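Local coordinates for protein CRISPR-associated endoribonuclease Cas2 2 (Sulfolobus solfataricus, PDB 3EXC) that cuts single-stranded RNA as a magnesium-dependent endoribonuclease of the CRISPR antiviral system, working as a homodimer that also assembles with Cas1, at residues K17-L30 with R46-D59. The protein carries 2 engineered substitutions. Residues are numbered along the deposited sequence; the frame is centred on the assembly and turned at random.
Engineered in segment 46-59: Met47 (natural residue Val).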
ATOM      1  N   LYS A  17      -6.603  14.432   9.160  1.00 43.36           N
ATOM      2  CA  LYS A  17      -6.525  14.372   7.711  1.00 43.07           C
ATOM      3  C   LYS A  17      -6.620  12.944   7.236  1.00 42.36           C
ATOM      4  O   LYS A  17      -7.259  12.697   6.221  1.00 41.54           O
ATOM      5  CB  LYS A  17      -5.228  14.978   7.165  1.00 43.64           C
ATOM      6  CG  LYS A  17      -5.104  16.489   7.309  1.00 46.22           C
ATOM      7  CD  LYS A  17      -3.949  16.974   6.459  1.00 49.78           C
ATOM      8  CE  LYS A  17      -2.998  17.887   7.230  1.00 54.04           C
ATOM      9  NZ  LYS A  17      -3.365  19.322   7.147  1.00 56.06           N
ATOM     10  N   ARG A  18      -6.000  12.011   7.958  1.00 41.71           N
ATOM     11  CA  ARG A  18      -6.095  10.601   7.582  1.00 42.19           C
ATOM     12  C   ARG A  18      -7.543  10.094   7.484  1.00 42.01           C
ATOM     13  O   ARG A  18      -7.903   9.405   6.545  1.00 41.26           O
ATOM     14  CB  ARG A  18      -5.265   9.650   8.467  1.00 42.62           C
ATOM     15  CG  ARG A  18      -5.414   8.123   8.106  1.00 46.31           C
ATOM     16  CD  ARG A  18      -4.259   7.208   8.573  1.00 53.02           C
ATOM     17  NE  ARG A  18      -4.128   7.436   9.997  1.00 59.09           N
ATOM     18  CZ  ARG A  18      -3.401   8.430  10.519  1.00 61.47           C
ATOM     19  NH1 ARG A  18      -2.711   9.215   9.706  1.00 64.00           N
ATOM     20  NH2 ARG A  18      -3.338   8.641  11.836  1.00 59.26           N
ATOM     21  N   ASN A  19      -8.419  10.424   8.418  1.00 42.19           N
ATOM     22  CA  ASN A  19      -9.741   9.870   8.203  1.00 41.32           C
ATOM     23  C   ASN A  19     -10.688  10.686   7.363  1.00 39.61           C
ATOM     24  O   ASN A  19     -11.629  10.111   6.834  1.00 39.71           O
ATOM     25  CB  ASN A  19     -10.398   9.453   9.484  1.00 43.69           C
ATOM     26  CG  ASN A  19     -10.160  10.398  10.554  1.00 46.12           C
ATOM     27  OD1 ASN A  19     -10.434  10.092  11.710  1.00 52.31           O
ATOM     28  ND2 ASN A  19      -9.638  11.579  10.210  1.00 51.14           N
ATOM     29  N   LYS A  20     -10.446  11.993   7.206  1.00 37.22           N
ATOM     30  CA  LYS A  20     -11.066  12.709   6.096  1.00 34.78           C
ATOM     31  C   LYS A  20     -10.785  11.988   4.773  1.00 33.46           C
ATOM     32  O   LYS A  20     -11.694  11.772   3.973  1.00 33.11           O
ATOM     33  CB  LYS A  20     -10.514  14.091   6.010  1.00 34.99           C
ATOM     34  CG  LYS A  20     -11.367  15.038   5.175  1.00 37.66           C
ATOM     35  CD  LYS A  20     -10.837  16.504   5.258  1.00 36.06           C
ATOM     36  CE  LYS A  20     -11.935  17.495   5.173  1.00 34.89           C
ATOM     37  NZ  LYS A  20     -11.441  18.862   5.465  1.00 35.47           N
ATOM     38  N   LEU A  21      -9.527  11.615   4.544  1.00 31.61           N
ATOM     39  CA  LEU A  21      -9.130  10.904   3.292  1.00 31.02           C
ATOM     40  C   LEU A  21      -9.810   9.545   3.185  1.00 31.49           C
ATOM     41  O   LEU A  21     -10.437   9.280   2.189  1.00 30.67           O
ATOM     42  CB  LEU A  21      -7.607  10.751   3.198  1.00 29.84           C
ATOM     43  CG  LEU A  21      -7.095  10.092   1.915  1.00 29.55           C
ATOM     44  CD1 LEU A  21      -7.406  10.945   0.713  1.00 31.43           C
ATOM     45  CD2 LEU A  21      -5.595   9.862   2.033  1.00 25.93           C
ATOM     46  N   ALA A  22      -9.754   8.740   4.253  1.00 32.48           N
ATOM     47  CA  ALA A  22     -10.436   7.428   4.309  1.00 33.79           C
ATOM     48  C   ALA A  22     -11.901   7.622   3.983  1.00 34.69           C
ATOM     49  O   ALA A  22     -12.449   6.884   3.172  1.00 34.83           O
ATOM     50  CB  ALA A  22     -10.280   6.756   5.659  1.00 32.39           C
ATOM     51  N   ASN A  23     -12.516   8.644   4.572  1.00 36.03           N
ATOM     52  CA  ASN A  23     -13.950   8.914   4.350  1.00 37.21           C
ATOM     53  C   ASN A  23     -14.239   9.240   2.914  1.00 36.75           C
ATOM     54  O   ASN A  23     -15.241   8.772   2.361  1.00 36.56           O
ATOM     55  CB  ASN A  23     -14.477  10.094   5.198  1.00 37.85           C
ATOM     56  CG  ASN A  23     -14.653   9.737   6.660  1.00 40.75           C
ATOM     57  OD1 ASN A  23     -14.506   8.556   7.058  1.00 47.13           O
ATOM     58  ND2 ASN A  23     -14.909  10.749   7.485  1.00 38.05           N
ATOM     59  N   ASN A  24     -13.381  10.077   2.331  1.00 36.13           N
ATOM     60  CA  ASN A  24     -13.547  10.447   0.922  1.00 35.80           C
ATOM     61  C   ASN A  24     -13.264   9.380  -0.114  1.00 35.03           C
ATOM     62  O   ASN A  24     -13.973   9.258  -1.115  1.00 35.24           O
ATOM     63  CB  ASN A  24     -12.801  11.710   0.625  1.00 35.49           C
ATOM     64  CG  ASN A  24     -13.606  12.927   1.049  1.00 37.91           C
ATOM     65  OD1 ASN A  24     -13.495  13.402   2.206  1.00 35.13           O
ATOM     66  ND2 ASN A  24     -14.500  13.380   0.145  1.00 37.68           N
ATOM     67  N   LEU A  25     -12.232   8.605   0.128  1.00 34.03           N
ATOM     68  CA  LEU A  25     -12.006   7.380  -0.661  1.00 34.59           C
ATOM     69  C   LEU A  25     -13.236   6.408  -0.627  1.00 35.09           C
ATOM     70  O   LEU A  25     -13.583   5.870  -1.659  1.00 35.25           O
ATOM     71  CB  LEU A  25     -10.676   6.691  -0.220  1.00 33.12           C
ATOM     72  CG  LEU A  25      -9.364   7.483  -0.270  1.00 30.75           C
ATOM     73  CD1 LEU A  25      -8.201   6.620   0.250  1.00 26.74           C
ATOM     74  CD2 LEU A  25      -9.110   7.908  -1.695  1.00 28.41           C
ATOM     75  N   LYS A  26     -13.891   6.186   0.523  1.00 36.20           N
ATOM     76  CA  LYS A  26     -15.096   5.346   0.522  1.00 39.17           C
ATOM     77  C   LYS A  26     -16.143   6.024  -0.375  1.00 40.17           C
ATOM     78  O   LYS A  26     -16.763   5.370  -1.214  1.00 40.67           O
ATOM     79  CB  LYS A  26     -15.713   5.160   1.916  1.00 39.39           C
ATOM     80  CG  LYS A  26     -14.886   4.326   2.852  1.00 42.76           C
ATOM     81  CD  LYS A  26     -15.554   4.339   4.262  1.00 49.54           C
ATOM     82  CE  LYS A  26     -14.524   4.430   5.477  1.00 52.62           C
ATOM     83  NZ  LYS A  26     -13.761   3.168   5.891  1.00 51.65           N
ATOM     84  N   LYS A  27     -16.319   7.344  -0.224  1.00 40.13           N
ATOM     85  CA  LYS A  27     -17.367   8.043  -0.968  1.00 40.43           C
ATOM     86  C   LYS A  27     -17.212   7.862  -2.465  1.00 40.03           C
ATOM     87  O   LYS A  27     -18.216   7.728  -3.162  1.00 39.77           O
ATOM     88  CB  LYS A  27     -17.429   9.540  -0.629  1.00 40.98           C
ATOM     89  CG  LYS A  27     -18.040   9.889   0.740  1.00 42.60           C
ATOM     90  CD  LYS A  27     -18.013  11.433   1.009  1.00 45.23           C
ATOM     91  CE  LYS A  27     -17.943  12.264  -0.291  1.00 48.29           C
ATOM     92  NZ  LYS A  27     -18.756  13.541  -0.220  1.00 48.50           N
ATOM     93  N   LEU A  28     -15.970   7.850  -2.955  1.00 39.54           N
ATOM     94  CA  LEU A  28     -15.722   7.672  -4.393  1.00 39.99           C
ATOM     95  C   LEU A  28     -15.872   6.204  -4.799  1.00 40.91           C
ATOM     96  O   LEU A  28     -15.425   5.827  -5.912  1.00 42.71           O
ATOM     97  CB  LEU A  28     -14.304   8.145  -4.799  1.00 39.19           C
ATOM     98  CG  LEU A  28     -13.782   9.546  -4.470  1.00 38.38           C
ATOM     99  CD1 LEU A  28     -12.491   9.783  -5.164  1.00 39.04           C
ATOM    100  CD2 LEU A  28     -14.748  10.587  -4.889  1.00 37.82           C
ATOM    101  N   GLY A  29     -16.373   5.369  -3.869  1.00 40.15           N
ATOM    102  CA  GLY A  29     -16.478   3.900  -4.060  1.00 39.50           C
ATOM    103  C   GLY A  29     -15.250   2.981  -3.876  1.00 39.39           C
ATOM    104  O   GLY A  29     -15.312   1.778  -4.187  1.00 40.31           O
ATOM    105  N   LEU A  30     -14.128   3.472  -3.371  1.00 37.72           N
ATOM    106  CA  LEU A  30     -13.027   2.523  -3.080  1.00 36.54           C
ATOM    107  C   LEU A  30     -13.322   1.778  -1.790  1.00 35.72           C
ATOM    108  O   LEU A  30     -14.077   2.271  -0.981  1.00 35.76           O
ATOM    109  CB  LEU A  30     -11.710   3.225  -2.876  1.00 35.92           C
ATOM    110  CG  LEU A  30     -11.155   4.184  -3.889  1.00 38.77           C
ATOM    111  CD1 LEU A  30      -9.765   3.737  -4.218  1.00 36.68           C
ATOM    112  CD2 LEU A  30     -11.897   4.099  -5.096  1.00 42.94           C
ATOM    113  N   ARG A  46     -13.511   9.995 -13.128  1.00 63.65           N
ATOM    114  CA  ARG A  46     -13.084   9.508 -11.812  1.00 64.06           C
ATOM    115  C   ARG A  46     -11.604   9.816 -11.513  1.00 64.39           C
ATOM    116  O   ARG A  46     -11.303  10.433 -10.504  1.00 64.75           O
ATOM    117  CB  ARG A  46     -13.421   8.012 -11.607  1.00 63.58           C
ATOM    118  CG  ARG A  46     -12.324   6.969 -11.927  1.00 62.76           C
ATOM    119  CD  ARG A  46     -11.505   6.579 -10.660  1.00 65.05           C
ATOM    120  NE  ARG A  46     -12.360   6.704  -9.484  1.00 66.09           N
ATOM    121  CZ  ARG A  46     -12.557   5.740  -8.612  1.00 64.57           C
ATOM    122  NH1 ARG A  46     -11.907   4.617  -8.796  1.00 63.20           N
ATOM    123  NH2 ARG A  46     -13.400   5.903  -7.587  1.00 62.72           N
HETATM  124  N   MSE A  47     -10.682   9.413 -12.383  1.00 64.94           N
HETATM  125  CA  MSE A  47      -9.246   9.527 -12.060  1.00 65.46           C
HETATM  126  C   MSE A  47      -8.905  10.942 -11.624  1.00 63.67           C
HETATM  127  O   MSE A  47      -8.355  11.138 -10.547  1.00 63.40           O
HETATM  128  CB  MSE A  47      -8.332   9.085 -13.217  1.00 66.96           C
HETATM  129  CG  MSE A  47      -6.836   9.046 -12.856  1.00 73.94           C
HETATM  130 SE   MSE A  47      -6.363   7.692 -11.368  1.00 94.66          SE
HETATM  131  CE  MSE A  47      -4.865   6.604 -12.284  1.00 89.14           C
ATOM    132  N   LYS A  48      -9.276  11.920 -12.450  1.00 61.75           N
ATOM    133  CA  LYS A  48      -8.933  13.317 -12.222  1.00 59.00           C
ATOM    134  C   LYS A  48      -9.502  13.818 -10.893  1.00 56.26           C
ATOM    135  O   LYS A  48      -8.842  14.595 -10.189  1.00 55.32           O
ATOM    136  CB  LYS A  48      -9.412  14.158 -13.395  1.00 59.47           C
ATOM    137  CG  LYS A  48      -8.592  15.421 -13.619  1.00 62.21           C
ATOM    138  CD  LYS A  48      -7.049  15.187 -13.793  1.00 63.71           C
ATOM    139  CE  LYS A  48      -6.361  16.535 -14.150  1.00 64.04           C
ATOM    140  NZ  LYS A  48      -7.251  17.356 -15.096  1.00 63.83           N
ATOM    141  N   ASP A  49     -10.699  13.331 -10.548  1.00 52.81           N
ATOM    142  CA  ASP A  49     -11.317  13.625  -9.258  1.00 50.08           C
ATOM    143  C   ASP A  49     -10.634  13.008  -8.072  1.00 47.14           C
ATOM    144  O   ASP A  49     -10.530  13.662  -7.031  1.00 46.03           O
ATOM    145  CB  ASP A  49     -12.781  13.249  -9.239  1.00 50.49           C
ATOM    146  CG  ASP A  49     -13.618  14.313  -9.852  1.00 55.39           C
ATOM    147  OD1 ASP A  49     -14.853  14.230  -9.739  1.00 59.08           O
ATOM    148  OD2 ASP A  49     -13.037  15.263 -10.447  1.00 59.42           O
ATOM    149  N   LEU A  50     -10.195  11.751  -8.233  1.00 44.09           N
ATOM    150  CA  LEU A  50      -9.379  11.054  -7.249  1.00 41.74           C
ATOM    151  C   LEU A  50      -8.115  11.858  -6.882  1.00 40.64           C
ATOM    152  O   LEU A  50      -7.853  12.125  -5.710  1.00 40.05           O
ATOM    153  CB  LEU A  50      -9.010   9.634  -7.714  1.00 40.78           C
ATOM    154  CG  LEU A  50      -8.148   8.840  -6.755  1.00 39.40           C
ATOM    155  CD1 LEU A  50      -8.906   8.709  -5.483  1.00 36.29           C
ATOM    156  CD2 LEU A  50      -7.857   7.453  -7.326  1.00 40.30           C
ATOM    157  N   VAL A  51      -7.348  12.262  -7.879  1.00 39.49           N
ATOM    158  CA  VAL A  51      -6.149  13.006  -7.616  1.00 39.45           C
ATOM    159  C   VAL A  51      -6.470  14.331  -6.941  1.00 39.15           C
ATOM    160  O   VAL A  51      -5.797  14.689  -5.967  1.00 39.71           O
ATOM    161  CB  VAL A  51      -5.329  13.183  -8.908  1.00 39.83           C
ATOM    162  CG1 VAL A  51      -4.164  14.129  -8.718  1.00 40.72           C
ATOM    163  CG2 VAL A  51      -4.825  11.811  -9.400  1.00 39.77           C
ATOM    164  N   ARG A  52      -7.498  15.042  -7.416  1.00 39.26           N
ATOM    165  CA  ARG A  52      -7.873  16.332  -6.819  1.00 38.98           C
ATOM    166  C   ARG A  52      -8.256  16.101  -5.351  1.00 38.12           C
ATOM    167  O   ARG A  52      -7.771  16.774  -4.459  1.00 39.35           O
ATOM    168  CB  ARG A  52      -8.990  17.013  -7.615  1.00 39.97           C
ATOM    169  CG  ARG A  52      -8.727  18.505  -7.990  1.00 42.87           C
ATOM    170  CD  ARG A  52     -10.011  19.395  -7.919  1.00 48.37           C
ATOM    171  NE  ARG A  52     -11.330  18.678  -7.937  1.00 49.64           N
ATOM    172  CZ  ARG A  52     -12.542  19.279  -8.048  1.00 49.37           C
ATOM    173  NH1 ARG A  52     -13.648  18.537  -8.053  0.50 47.24           N
ATOM    174  NH2 ARG A  52     -12.658  20.628  -8.154  1.00 46.88           N
ATOM    175  N   VAL A  53      -9.065  15.103  -5.059  1.00 37.08           N
ATOM    176  CA  VAL A  53      -9.414  14.822  -3.668  1.00 35.38           C
ATOM    177  C   VAL A  53      -8.212  14.592  -2.775  1.00 35.53           C
ATOM    178  O   VAL A  53      -8.097  15.179  -1.692  1.00 36.67           O
ATOM    179  CB  VAL A  53     -10.308  13.579  -3.587  1.00 36.17           C
ATOM    180  CG1 VAL A  53     -10.266  12.879  -2.173  1.00 36.82           C
ATOM    181  CG2 VAL A  53     -11.708  13.910  -4.071  1.00 35.23           C
ATOM    182  N   VAL A  54      -7.313  13.715  -3.202  1.00 33.57           N
ATOM    183  CA  VAL A  54      -6.174  13.431  -2.397  1.00 32.05           C
ATOM    184  C   VAL A  54      -5.377  14.704  -2.182  1.00 31.05           C
ATOM    185  O   VAL A  54      -5.052  15.034  -1.069  1.00 30.84           O
ATOM    186  CB  VAL A  54      -5.319  12.333  -3.062  1.00 31.67           C
ATOM    187  CG1 VAL A  54      -3.992  12.225  -2.344  1.00 33.46           C
ATOM    188  CG2 VAL A  54      -6.062  10.990  -3.053  1.00 30.61           C
ATOM    189  N   LYS A  55      -5.071  15.438  -3.249  1.00 31.38           N
ATOM    190  CA  LYS A  55      -4.250  16.676  -3.100  1.00 32.81           C
ATOM    191  C   LYS A  55      -4.858  17.731  -2.129  1.00 32.65           C
ATOM    192  O   LYS A  55      -4.126  18.427  -1.386  1.00 32.79           O
ATOM    193  CB  LYS A  55      -3.972  17.356  -4.450  1.00 33.32           C
ATOM    194  CG  LYS A  55      -3.056  16.606  -5.435  1.00 38.92           C
ATOM    195  CD  LYS A  55      -2.808  17.485  -6.696  1.00 45.87           C
ATOM    196  CE  LYS A  55      -1.855  16.753  -7.647  1.00 52.76           C
ATOM    197  NZ  LYS A  55      -0.374  16.871  -7.285  1.00 57.46           N
ATOM    198  N   LEU A  56      -6.184  17.843  -2.137  1.00 31.60           N
ATOM    199  CA  LEU A  56      -6.854  18.874  -1.345  1.00 30.57           C
ATOM    200  C   LEU A  56      -6.813  18.474   0.119  1.00 30.95           C
ATOM    201  O   LEU A  56      -6.735  19.340   0.988  1.00 31.32           O
ATOM    202  CB  LEU A  56      -8.275  19.077  -1.832  1.00 29.53           C
ATOM    203  CG  LEU A  56      -8.503  19.713  -3.223  1.00 30.85           C
ATOM    204  CD1 LEU A  56      -9.960  19.759  -3.684  1.00 29.14           C
ATOM    205  CD2 LEU A  56      -7.985  21.132  -3.306  1.00 32.27           C
ATOM    206  N   ILE A  57      -6.799  17.175   0.405  1.00 30.68           N
ATOM    207  CA  ILE A  57      -6.900  16.725   1.790  1.00 30.74           C
ATOM    208  C   ILE A  57      -5.539  16.595   2.474  1.00 31.94           C
ATOM    209  O   ILE A  57      -5.385  16.951   3.626  1.00 30.82           O
ATOM    210  CB  ILE A  57      -7.658  15.345   1.915  1.00 31.05           C
ATOM    211  CG1 ILE A  57      -9.150  15.538   1.614  1.00 29.61           C
ATOM    212  CG2 ILE A  57      -7.489  14.736   3.369  1.00 27.29           C
ATOM    213  CD1 ILE A  57      -9.859  14.208   1.330  1.00 26.03           C
ATOM    214  N   VAL A  58      -4.567  15.997   1.795  1.00 32.94           N
ATOM    215  CA  VAL A  58      -3.340  15.702   2.496  1.00 34.88           C
ATOM    216  C   VAL A  58      -2.438  16.939   2.479  1.00 37.50           C
ATOM    217  O   VAL A  58      -2.608  17.821   1.607  1.00 37.94           O
ATOM    218  CB  VAL A  58      -2.599  14.497   1.860  1.00 35.30           C
ATOM    219  CG1 VAL A  58      -3.564  13.268   1.816  1.00 32.96           C
ATOM    220  CG2 VAL A  58      -2.003  14.872   0.490  1.00 29.83           C
ATOM    221  N   ASP A  59      -1.483  16.987   3.425  1.00 39.30           N
ATOM    222  CA  ASP A  59      -0.379  17.977   3.407  1.00 40.40           C
ATOM    223  C   ASP A  59       0.670  17.472   2.447  1.00 41.01           C
ATOM    224  O   ASP A  59       1.385  16.563   2.729  1.00 39.63           O
ATOM    225  CB  ASP A  59       0.220  18.127   4.804  1.00 40.28           C
ATOM    226  CG  ASP A  59       1.397  19.123   4.867  1.00 41.89           C
ATOM    227  OD1 ASP A  59       2.156  19.370   3.862  1.00 41.35           O
ATOM    228  OD2 ASP A  59       1.577  19.628   5.999  1.00 39.94           O
TER
HETATM  229  O   HOH W   1      -4.251  20.005   3.993  1.00 59.86           O
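Helix 17-27 and helix 47-57 run nearly antiparallel, at 164° between their directions, with their axes 10.0 Å apart at closest approach. Lys17 therefore lies beside Val58, and Leu28 beside Leu50. Ile57 is the main knob. Its side chain enters a hole made by Lys17, Lys20, Leu21 and Asn24. CG2 of Ile57, anti to its own N, sits 3.5 Å from Lys17 O. CD1 reaches further along helix 17-27, to CA of Leu21 and CB of Asn24, while CG1 meets CD of Lys20.

Leu21 splits its two methyls between neighbours. CD1 of Leu21 touches CG2 of Val54 at 4.0 Å, and CD2 touches CG1 of Val58. Near the other end, CD1 of Leu50 fits between two leucines: CD1 of Leu28 is 3.8 Å away and CD2 of Leu25 is 3.9 Å away. Val53 fills the middle, with CG1 against CB of Asn24.

The ends of the interface carry lysine and arginine. CD of Lys17 passes 3.2 Å from Ile57 O. Bends at chi3 and chi4 then set the course of CE and NZ, with CE passing CB of Asp59. One water accepts a weak hydrogen bond from Lys17 NZ and donates a hydrogen bond to Ile57 O. The Arg46 chain, bent at chi2 and chi3, turns the edge of its guanidinium to the Leu28 carbonyl. NH2 of Arg46 comes 2.6 Å from Leu28 O, a doubtful approach with a poor angle for a hydrogen bond. CD2 of Leu30 packs obliquely against the same guanidinium. Here Gly29, with positive phi, closes the helix in a Schellman motif.

Beneath the pair, Leu21 and Leu25 rest on Tyr10, and Leu50 on Ile67. Val54 and Val58 also meet Ile81 of the second subunit. Helix 15-27 and helix 47-57 are the two helices of the beta-alpha-beta-beta-alpha-beta ferredoxin-like fold of Cas2, packed on one face of its antiparallel sheet.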